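Local coordinates for cell division control protein 45 cdc45 putative (Entamoeba histolytica, PDB 6CC2) that probably serves in eukaryotic DNA replication as Cdc45, the partner of MCM2-7 and GINS in the replicative helicase, at residues Lys23-Pro31 and Leu51-Asn59; Asp34-Met45 and Ser181-Ala190. One frame throughout, in Å; residues are numbered along the deposited sequence. Where two conformers were deposited one is given.

Contact 1 of 2, residues Lys23-Pro31 and Leu51-Asn59. With EDO (1,2-ethanediol), chain J.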
loop_
_atom_site.group_PDB
_atom_site.type_symbol
_atom_site.label_atom_id
_atom_site.label_comp_id
_atom_site.label_asym_id
_atom_site.label_seq_id
_atom_site.Cartn_x
_atom_site.Cartn_y
_atom_site.Cartn_z
ATOM N N LYS A 23 -11.827 -27.812 -14.145
ATOM C CA LYS A 23 -10.592 -27.047 -14.053
ATOM C C LYS A 23 -10.801 -25.809 -13.177
ATOM O O LYS A 23 -11.929 -25.376 -12.933
ATOM C CB LYS A 23 -10.116 -26.654 -15.452
ATOM C CG LYS A 23 -9.798 -27.847 -16.353
ATOM C CD LYS A 23 -9.409 -27.392 -17.750
ATOM C CE LYS A 23 -8.862 -28.542 -18.573
ATOM N NZ LYS A 23 -8.429 -28.085 -19.921
ATOM N N THR A 24 -9.690 -25.246 -12.701
ATOM C CA THR A 24 -9.742 -24.172 -11.716
ATOM C C THR A 24 -8.958 -22.940 -12.176
ATOM O O THR A 24 -8.174 -22.979 -13.126
ATOM C CB THR A 24 -9.195 -24.641 -10.353
ATOM O OG1 THR A 24 -7.774 -24.799 -10.447
ATOM C CG2 THR A 24 -9.824 -25.961 -9.945
ATOM N N ILE A 25 -9.205 -21.837 -11.484
ATOM C CA ILE A 25 -8.554 -20.552 -11.737
ATOM C C ILE A 25 -7.628 -20.253 -10.562
ATOM O O ILE A 25 -8.033 -20.349 -9.401
ATOM C CB ILE A 25 -9.582 -19.418 -11.915
ATOM C CG1 ILE A 25 -10.562 -19.748 -13.045
ATOM C CG2 ILE A 25 -8.883 -18.103 -12.183
ATOM C CD1 ILE A 25 -11.826 -18.903 -12.991
ATOM N N GLN A 26 -6.392 -19.868 -10.863
ATOM C CA GLN A 26 -5.392 -19.542 -9.863
ATOM C C GLN A 26 -5.100 -18.054 -9.967
ATOM O O GLN A 26 -4.756 -17.561 -11.049
ATOM C CB GLN A 26 -4.126 -20.358 -10.114
ATOM C CG GLN A 26 -3.377 -20.754 -8.897
ATOM C CD GLN A 26 -2.171 -21.589 -9.252
ATOM O OE1 GLN A 26 -1.655 -21.482 -10.365
ATOM N NE2 GLN A 26 -1.702 -22.395 -8.317
ATOM N N LEU A 27 -5.235 -17.329 -8.853
ATOM C CA LEU A 27 -4.994 -15.898 -8.842
ATOM C C LEU A 27 -3.802 -15.593 -7.949
ATOM O O LEU A 27 -3.843 -15.867 -6.749
ATOM C CB LEU A 27 -6.240 -15.139 -8.353
ATOM C CG LEU A 27 -7.471 -15.344 -9.242
ATOM C CD1 LEU A 27 -8.384 -16.402 -8.641
ATOM C CD2 LEU A 27 -8.199 -14.041 -9.466
ATOM N N TYR A 28 -2.741 -15.073 -8.552
ATOM C CA TYR A 28 -1.515 -14.700 -7.854
ATOM C C TYR A 28 -1.630 -13.234 -7.428
ATOM O O TYR A 28 -1.824 -12.352 -8.261
ATOM C CB TYR A 28 -0.310 -14.907 -8.775
ATOM C CG TYR A 28 -0.029 -16.336 -9.172
ATOM C CD1 TYR A 28 -0.943 -17.071 -9.921
ATOM C CD2 TYR A 28 1.154 -16.952 -8.817
ATOM C CE1 TYR A 28 -0.687 -18.387 -10.276
ATOM C CE2 TYR A 28 1.437 -18.257 -9.179
ATOM C CZ TYR A 28 0.506 -18.973 -9.904
ATOM O OH TYR A 28 0.790 -20.270 -10.255
ATOM N N VAL A 29 -1.510 -12.988 -6.127
ATOM C CA VAL A 29 -1.858 -11.707 -5.540
ATOM C C VAL A 29 -0.610 -11.123 -4.900
ATOM O O VAL A 29 -0.059 -11.714 -3.971
ATOM C CB VAL A 29 -2.978 -11.848 -4.510
ATOM C CG1 VAL A 29 -3.407 -10.478 -4.010
ATOM C CG2 VAL A 29 -4.155 -12.604 -5.098
ATOM N N SER A 30 -0.175 -10.002 -5.403
ATOM C CA SER A 30 0.933 -9.273 -4.783
ATOM C C SER A 30 0.445 -8.486 -3.562
ATOM O O SER A 30 -0.753 -8.268 -3.390
ATOM C CB SER A 30 1.571 -8.380 -5.823
ATOM O OG SER A 30 0.683 -7.372 -6.233
ATOM N N PRO A 31 1.366 -8.057 -2.683
ATOM C CA PRO A 31 0.948 -7.569 -1.344
ATOM C C PRO A 31 0.541 -6.101 -1.297
ATOM O O PRO A 31 1.201 -5.247 -0.697
ATOM C CB PRO A 31 2.185 -7.831 -0.482
ATOM C CG PRO A 31 3.235 -8.431 -1.382
ATOM C CD PRO A 31 2.829 -8.225 -2.783
ATOM N N LEU A 51 -17.439 -20.965 -10.350
ATOM C CA LEU A 51 -16.108 -21.170 -10.909
ATOM C C LEU A 51 -15.119 -21.407 -9.774
ATOM O O LEU A 51 -14.922 -20.529 -8.925
ATOM C CB LEU A 51 -15.673 -19.977 -11.750
ATOM C CG LEU A 51 -16.255 -19.856 -13.152
ATOM C CD1 LEU A 51 -17.748 -19.999 -13.125
ATOM C CD2 LEU A 51 -15.855 -18.543 -13.780
ATOM N N LEU A 52 -14.520 -22.596 -9.752
ATOM C CA LEU A 52 -13.521 -22.918 -8.740
ATOM C C LEU A 52 -12.286 -22.052 -8.921
ATOM O O LEU A 52 -11.828 -21.813 -10.039
ATOM C CB LEU A 52 -13.153 -24.394 -8.832
ATOM C CG LEU A 52 -14.334 -25.344 -8.722
ATOM C CD1 LEU A 52 -13.862 -26.792 -8.779
ATOM C CD2 LEU A 52 -15.119 -25.079 -7.454
ATOM N N HIS A 53 -11.760 -21.536 -7.810
ATOM C CA HIS A 53 -10.623 -20.634 -7.883
ATOM C C HIS A 53 -9.855 -20.725 -6.576
ATOM O O HIS A 53 -10.370 -21.187 -5.562
ATOM C CB HIS A 53 -11.068 -19.187 -8.159
ATOM C CG HIS A 53 -12.006 -18.631 -7.134
ATOM N ND1 HIS A 53 -13.344 -18.958 -7.093
ATOM C CD2 HIS A 53 -11.798 -17.759 -6.114
ATOM C CE1 HIS A 53 -13.917 -18.329 -6.082
ATOM N NE2 HIS A 53 -13.003 -17.595 -5.476
ATOM N N SER A 54 -8.602 -20.280 -6.626
ATOM C CA SER A 54 -7.736 -20.328 -5.462
ATOM C C SER A 54 -6.820 -19.110 -5.501
ATOM O O SER A 54 -6.578 -18.526 -6.558
ATOM C CB SER A 54 -6.918 -21.615 -5.415
ATOM O OG SER A 54 -6.109 -21.755 -6.567
ATOM N N ALA A 55 -6.334 -18.720 -4.328
ATOM C CA ALA A 55 -5.440 -17.586 -4.210
ATOM C C ALA A 55 -4.020 -18.075 -3.988
ATOM O O ALA A 55 -3.792 -19.020 -3.240
ATOM C CB ALA A 55 -5.862 -16.678 -3.050
ATOM N N VAL A 56 -3.064 -17.415 -4.609
ATOM C CA VAL A 56 -1.648 -17.644 -4.388
ATOM C C VAL A 56 -1.012 -16.317 -4.003
ATOM O O VAL A 56 -0.652 -15.514 -4.856
ATOM C CB VAL A 56 -0.966 -18.233 -5.634
ATOM C CG1 VAL A 56 0.505 -18.487 -5.358
ATOM C CG2 VAL A 56 -1.664 -19.510 -6.070
ATOM N N PRO A 57 -0.855 -16.054 -2.717
ATOM C CA PRO A 57 -0.176 -14.802 -2.308
ATOM C C PRO A 57 1.313 -14.886 -2.619
ATOM O O PRO A 57 2.002 -15.777 -2.133
ATOM C CB PRO A 57 -0.444 -14.715 -0.804
ATOM C CG PRO A 57 -1.623 -15.615 -0.558
ATOM C CD PRO A 57 -1.441 -16.753 -1.553
ATOM N N VAL A 58 1.805 -13.954 -3.433
ATOM C CA VAL A 58 3.213 -13.947 -3.839
ATOM C C VAL A 58 3.871 -12.669 -3.350
ATOM O O VAL A 58 3.302 -11.581 -3.481
ATOM C CB VAL A 58 3.383 -14.077 -5.368
ATOM C CG1 VAL A 58 2.949 -15.470 -5.816
ATOM C CG2 VAL A 58 2.602 -12.972 -6.111
ATOM N N ASN A 59 5.091 -12.822 -2.828
ATOM C CA ASN A 59 5.873 -11.719 -2.288
ATOM C C ASN A 59 6.994 -11.256 -3.217
ATOM O O ASN A 59 7.563 -10.189 -2.973
ATOM C CB ASN A 59 6.471 -12.128 -0.927
ATOM C CG ASN A 59 7.286 -13.426 -0.989
ATOM O OD1 ASN A 59 6.930 -14.391 -1.685
ATOM N ND2 ASN A 59 8.379 -13.467 -0.228
HETATM C C1 EDO J . -12.353 -16.736 -1.479
HETATM O O1 EDO J . -11.537 -17.280 -2.526
HETATM C C2 EDO J . -13.670 -16.259 -2.073
HETATM O O2 EDO J . -14.294 -17.336 -2.787
HETATM O O HOH W 1 -12.945 -22.333 -12.538
HETATM O O HOH W 2 -14.747 -24.362 -12.053
HETATM O O HOH W 3 -3.394 -22.830 -5.862
#

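Contact 2 of 2, residues Asp34-Met45 and Ser181-Ala190. With EDO (1,2-ethanediol), chain J.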
loop_
_atom_site.group_PDB
_atom_site.type_symbol
_atom_site.label_atom_id
_atom_site.label_comp_id
_atom_site.label_asym_id
_atom_site.label_seq_id
_atom_site.Cartn_x
_atom_site.Cartn_y
_atom_site.Cartn_z
ATOM N N ASP A 34 -5.032 -2.881 -2.760
ATOM C CA ASP A 34 -5.679 -2.844 -4.084
ATOM C C ASP A 34 -5.728 -4.227 -4.716
ATOM O O ASP A 34 -6.740 -4.622 -5.310
ATOM C CB ASP A 34 -4.920 -1.856 -4.973
ATOM C CG ASP A 34 -5.690 -1.430 -6.212
ATOM O OD1 ASP A 34 -6.944 -1.522 -6.274
ATOM O OD2 ASP A 34 -5.007 -0.950 -7.142
ATOM N N ALA A 35 -4.647 -4.989 -4.602
ATOM C CA ALA A 35 -4.640 -6.340 -5.140
ATOM C C ALA A 35 -5.667 -7.225 -4.441
ATOM O O ALA A 35 -6.344 -8.016 -5.103
ATOM C CB ALA A 35 -3.244 -6.955 -5.031
ATOM N N ILE A 36 -5.816 -7.092 -3.122
ATOM C CA ILE A 36 -6.835 -7.875 -2.415
ATOM C C ILE A 36 -8.222 -7.489 -2.913
ATOM O O ILE A 36 -9.101 -8.345 -3.114
ATOM C CB ILE A 36 -6.729 -7.702 -0.898
ATOM C CG1 ILE A 36 -5.331 -8.106 -0.398
ATOM C CG2 ILE A 36 -7.794 -8.568 -0.174
ATOM C CD1 ILE A 36 -5.164 -8.027 1.112
ATOM N N VAL A 37 -8.445 -6.186 -3.110
ATOM C CA VAL A 37 -9.728 -5.719 -3.647
ATOM C C VAL A 37 -10.013 -6.373 -4.991
ATOM O O VAL A 37 -11.130 -6.817 -5.266
ATOM C CB VAL A 37 -9.724 -4.185 -3.766
ATOM C CG1 VAL A 37 -10.869 -3.691 -4.632
ATOM C CG2 VAL A 37 -9.743 -3.541 -2.367
ATOM N N CYS A 38 -9.006 -6.410 -5.880
ATOM C CA CYS A 38 -9.200 -7.019 -7.187
ATOM C C CYS A 38 -9.582 -8.486 -7.045
ATOM O O CYS A 38 -10.581 -8.940 -7.617
ATOM C CB CYS A 38 -7.929 -6.833 -8.021
ATOM S SG CYS A 38 -8.006 -7.522 -9.693
ATOM N N TYR A 39 -8.826 -9.231 -6.239
ATOM C CA TYR A 39 -9.180 -10.613 -5.960
ATOM C C TYR A 39 -10.617 -10.732 -5.458
ATOM O O TYR A 39 -11.363 -11.611 -5.885
ATOM C CB TYR A 39 -8.235 -11.206 -4.918
ATOM C CG TYR A 39 -8.533 -12.649 -4.627
ATOM C CD1 TYR A 39 -9.463 -12.999 -3.643
ATOM C CD2 TYR A 39 -7.946 -13.665 -5.346
ATOM C CE1 TYR A 39 -9.773 -14.304 -3.384
ATOM C CE2 TYR A 39 -8.248 -14.973 -5.089
ATOM C CZ TYR A 39 -9.169 -15.294 -4.115
ATOM O OH TYR A 39 -9.486 -16.622 -3.852
ATOM N N LYS A 40 -11.000 -9.883 -4.500
ATOM C CA LYS A 40 -12.339 -9.960 -3.911
ATOM C C LYS A 40 -13.418 -9.786 -4.972
ATOM O O LYS A 40 -14.374 -10.581 -5.046
ATOM C CB LYS A 40 -12.470 -8.881 -2.812
ATOM C CG LYS A 40 -13.846 -8.765 -2.167
ATOM C CD LYS A 40 -14.244 -10.036 -1.472
ATOM C CE LYS A 40 -15.567 -9.888 -0.746
ATOM N NZ LYS A 40 -15.959 -11.168 -0.053
ATOM N N ILE A 41 -13.267 -8.770 -5.823
ATOM C CA ILE A 41 -14.292 -8.481 -6.825
ATOM C C ILE A 41 -14.388 -9.612 -7.845
ATOM O O ILE A 41 -15.483 -10.057 -8.210
ATOM C CB ILE A 41 -13.994 -7.117 -7.490
ATOM C CG1 ILE A 41 -14.211 -6.004 -6.465
ATOM C CG2 ILE A 41 -14.886 -6.903 -8.698
ATOM C CD1 ILE A 41 -13.875 -4.594 -6.974
ATOM N N LEU A 42 -13.235 -10.087 -8.340
ATOM C CA LEU A 42 -13.250 -11.257 -9.206
ATOM C C LEU A 42 -13.869 -12.452 -8.497
ATOM O O LEU A 42 -14.648 -13.220 -9.093
ATOM C CB LEU A 42 -11.846 -11.595 -9.680
ATOM C CG LEU A 42 -11.181 -10.529 -10.557
ATOM C CD1 LEU A 42 -9.695 -10.876 -10.708
ATOM C CD2 LEU A 42 -11.851 -10.394 -11.904
ATOM N N SER A 43 -13.517 -12.656 -7.228
ATOM C CA SER A 43 -14.003 -13.844 -6.540
ATOM C C SER A 43 -15.511 -13.810 -6.354
ATOM O O SER A 43 -16.154 -14.861 -6.334
ATOM C CB SER A 43 -13.296 -14.003 -5.197
ATOM O OG SER A 43 -13.743 -13.010 -4.287
HETATM N N MSE A 44 -16.101 -12.632 -6.227
HETATM C CA MSE A 44 -17.547 -12.518 -6.093
HETATM C C MSE A 44 -18.266 -12.998 -7.352
HETATM O O MSE A 44 -19.285 -13.679 -7.271
HETATM C CB MSE A 44 -17.949 -11.074 -5.792
HETATM C CG MSE A 44 -17.471 -10.603 -4.444
HETATM SE SE MSE A 44 -17.534 -8.668 -4.303
HETATM C CE MSE A 44 -19.481 -8.424 -4.137
HETATM N N MSE A 45 -17.742 -12.601 -8.510
HETATM C CA MSE A 45 -18.277 -13.056 -9.790
HETATM C C MSE A 45 -18.090 -14.558 -9.924
HETATM O O MSE A 45 -19.018 -15.269 -10.284
HETATM C CB MSE A 45 -17.579 -12.333 -10.938
HETATM C CG MSE A 45 -17.939 -10.861 -11.035
HETATM SE SE MSE A 45 -17.190 -10.086 -12.645
HETATM C CE MSE A 45 -15.483 -9.498 -11.900
ATOM N N SER A 181 -6.255 1.649 -10.766
ATOM C CA SER A 181 -6.334 0.651 -9.694
ATOM C C SER A 181 -6.738 -0.705 -10.249
ATOM O O SER A 181 -7.572 -0.784 -11.144
ATOM C CB SER A 181 -7.368 1.137 -8.663
ATOM O OG SER A 181 -8.126 0.103 -8.110
ATOM N N VAL A 182 -6.134 -1.769 -9.717
ATOM C CA VAL A 182 -6.479 -3.110 -10.194
ATOM C C VAL A 182 -7.885 -3.502 -9.741
ATOM O O VAL A 182 -8.610 -4.244 -10.443
ATOM C CB VAL A 182 -5.433 -4.156 -9.777
ATOM C CG1 VAL A 182 -4.100 -3.876 -10.483
ATOM C CG2 VAL A 182 -5.224 -4.182 -8.236
ATOM N N GLY A 183 -8.307 -3.042 -8.579
ATOM C CA GLY A 183 -9.697 -3.220 -8.182
ATOM C C GLY A 183 -10.671 -2.525 -9.104
ATOM O O GLY A 183 -11.769 -3.036 -9.361
ATOM N N ARG A 184 -10.285 -1.366 -9.634
ATOM C CA ARG A 184 -11.135 -0.654 -10.572
ATOM C C ARG A 184 -11.322 -1.450 -11.863
ATOM O O ARG A 184 -12.412 -1.454 -12.450
ATOM C CB ARG A 184 -10.526 0.722 -10.864
ATOM C CG ARG A 184 -11.152 1.456 -11.982
ATOM C CD ARG A 184 -12.575 1.915 -11.657
ATOM N NE ARG A 184 -13.045 2.873 -12.656
ATOM C CZ ARG A 184 -12.908 4.193 -12.553
ATOM N NH1 ARG A 184 -12.337 4.730 -11.482
ATOM N NH2 ARG A 184 -13.356 4.979 -13.515
ATOM N N VAL A 185 -10.269 -2.138 -12.317
ATOM C CA VAL A 185 -10.385 -2.967 -13.510
ATOM C C VAL A 185 -11.353 -4.119 -13.263
ATOM O O VAL A 185 -12.166 -4.459 -14.131
ATOM C CB VAL A 185 -9.005 -3.481 -13.951
ATOM C CG1 VAL A 185 -9.160 -4.487 -15.109
ATOM C CG2 VAL A 185 -8.114 -2.339 -14.377
ATOM N N ALA A 186 -11.270 -4.751 -12.088
ATOM C CA ALA A 186 -12.204 -5.834 -11.777
ATOM C C ALA A 186 -13.640 -5.318 -11.771
ATOM O O ALA A 186 -14.553 -5.977 -12.310
ATOM C CB ALA A 186 -11.857 -6.476 -10.440
ATOM N N LEU A 187 -13.854 -4.138 -11.194
ATOM C CA LEU A 187 -15.164 -3.489 -11.226
ATOM C C LEU A 187 -15.605 -3.225 -12.656
ATOM O O LEU A 187 -16.785 -3.409 -12.998
ATOM C CB LEU A 187 -15.130 -2.177 -10.441
ATOM C CG LEU A 187 -16.403 -1.332 -10.492
ATOM C CD1 LEU A 187 -17.590 -2.033 -9.807
ATOM C CD2 LEU A 187 -16.123 0.036 -9.830
ATOM N N ALA A 188 -14.662 -2.835 -13.522
ATOM C CA ALA A 188 -15.006 -2.586 -14.923
ATOM C C ALA A 188 -15.453 -3.863 -15.629
ATOM O O ALA A 188 -16.356 -3.818 -16.464
ATOM C CB ALA A 188 -13.817 -1.962 -15.653
ATOM N N ILE A 189 -14.822 -5.001 -15.325
ATOM C CA ILE A 189 -15.267 -6.278 -15.882
ATOM C C ILE A 189 -16.694 -6.566 -15.445
ATOM O O ILE A 189 -17.541 -6.944 -16.252
ATOM C CB ILE A 189 -14.315 -7.417 -15.461
ATOM C CG1 ILE A 189 -12.919 -7.186 -16.061
ATOM C CG2 ILE A 189 -14.892 -8.759 -15.869
ATOM C CD1 ILE A 189 -11.850 -8.108 -15.492
ATOM N N ALA A 190 -16.972 -6.407 -14.153
ATOM C CA ALA A 190 -18.305 -6.720 -13.642
ATOM C C ALA A 190 -19.372 -5.837 -14.291
ATOM O O ALA A 190 -20.456 -6.311 -14.621
ATOM C CB ALA A 190 -18.328 -6.563 -12.125
HETATM C C1 EDO J . -12.353 -16.736 -1.479
HETATM O O1 EDO J . -11.537 -17.280 -2.526
HETATM C C2 EDO J . -13.670 -16.259 -2.073
HETATM O O2 EDO J . -14.294 -17.336 -2.787
#

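Contact 1 of 2, residues Lys23-Pro31 and Leu51-Asn59
Over one face of the Tyr-28 ring sits Val-56, its CB 4.1 Å from the ring centroid in a CH-pi contact displaced toward the rim, while Val-58 CG1 meets the edge at CD2, 3.8 Å away. Phe-82 of the neighbouring strand 77-83 adds an edge-to-face contact to the same ring. The imidazole of His-53 is gripped at its edge: ND1 donates to Leu-51 O, 2.9 Å away and in the ring plane, and NE2 donates to O2 of a 1,2-ethanediol, probably from the crystallisation liquor, at 3.0 Å. With CG between its backbone N and carbonyl carbon (chi1 59°), His-53 swings its ring away from 23-31, leaving CB against Leu-27 CD1.

The two strands run parallel, 27° apart, as the strands of a beta-alpha-beta unit, with 53-57 at the margin of the sheet. Six backbone bonds join them, from Ile-25 N to Leu-52 O through to Val-58 N to Val-29 O. Gln-26, Tyr-28, Ser-54 and Val-56 share the face packed by helix 61-71; Ile-25, Leu-27, His-53 and Ala-55 lie on the face toward helix 33-48.

Tyr-28 OH donates to Gln-26 OE1 over 2.7 Å, coming from above the amide plane. Gln-26 NE2 reaches Thr-71 and a water that also bonds Ser-54 OG, and Val-56 CG2 lies 3.5 Å from Gln-26 CG. Bonds at both its oxygen and its nitrogen thus fix the rotation of the Gln-26 amide, while the in-plane bond to Leu-51 O holds the His-53 ring in its orientation.

Contact 2 of 2, residues Asp34-Met45 and Ser181-Ala190
Asp-34 OD1 is gripped by two donors, Ser-181 OG at 2.7 Å and Gly-183 N at 3.1 Å, the hydroxyl on the syn side and the amide from above the carboxylate plane. Ser-181 is the N-cap of helix 182-192, and its OG in turn accepts from Arg-184 N at 3.0 Å. The second carboxylate oxygen, OD2, takes Val-182 N at 2.9 Å, so Asp-34 gathers two amides of the first helical turn together with the capping hydroxyl. Its extended side chain, CG anti to the backbone N (chi1 -164°), carries the carboxylate across to this helix start, where the N-terminal end of the dipole probably favours the negative charge.

From there segments 34-45 and 182-190 run side by side in nearly the same direction, their axes 16° apart and 7.6 Å from each other at their closest. Gly-183 helps the close approach: with no side chain in the way, Val-37 CG1 packs against its CA, and its backbone also lies against Cys-38. Further along, Ala-186 CB fits between Ile-41 and Leu-42, with Ile-41 CG2 at 3.5 Å. The residues that touch are all buried; helix 199-213 lies alongside, Asp-210 accepting from the backbone N of Asp-34. At the far end selenomethionine Met-45, bent at its last torsion, crosses Ile-189 at about a right angle and sets its SE atom 3.7 Å from Ala-190 CB.

Overall arrangement
Along the chain the segments alternate: 23-31, 34-45, 51-59, then 181-190 much later. Helix 33-48 connects strands 24-29 and 53-57, so contact 1 pairs the two strands of a beta-alpha-beta unit and contact 2 packs its helix against 182-192. Their centres lie about 13 Å apart, on the same side of the chain's centre. Helix 33-48 packs on the parallel sheet and has 182-192 alongside it, with Tyr-39 turned to Ala-55 and His-53; one ethanediol bonds both Tyr-39 and His-53. This packing ties a later part of the chain onto the N-terminal sheet, consistent with the Rossmann-like core of RecJ-related Cdc45 proteins.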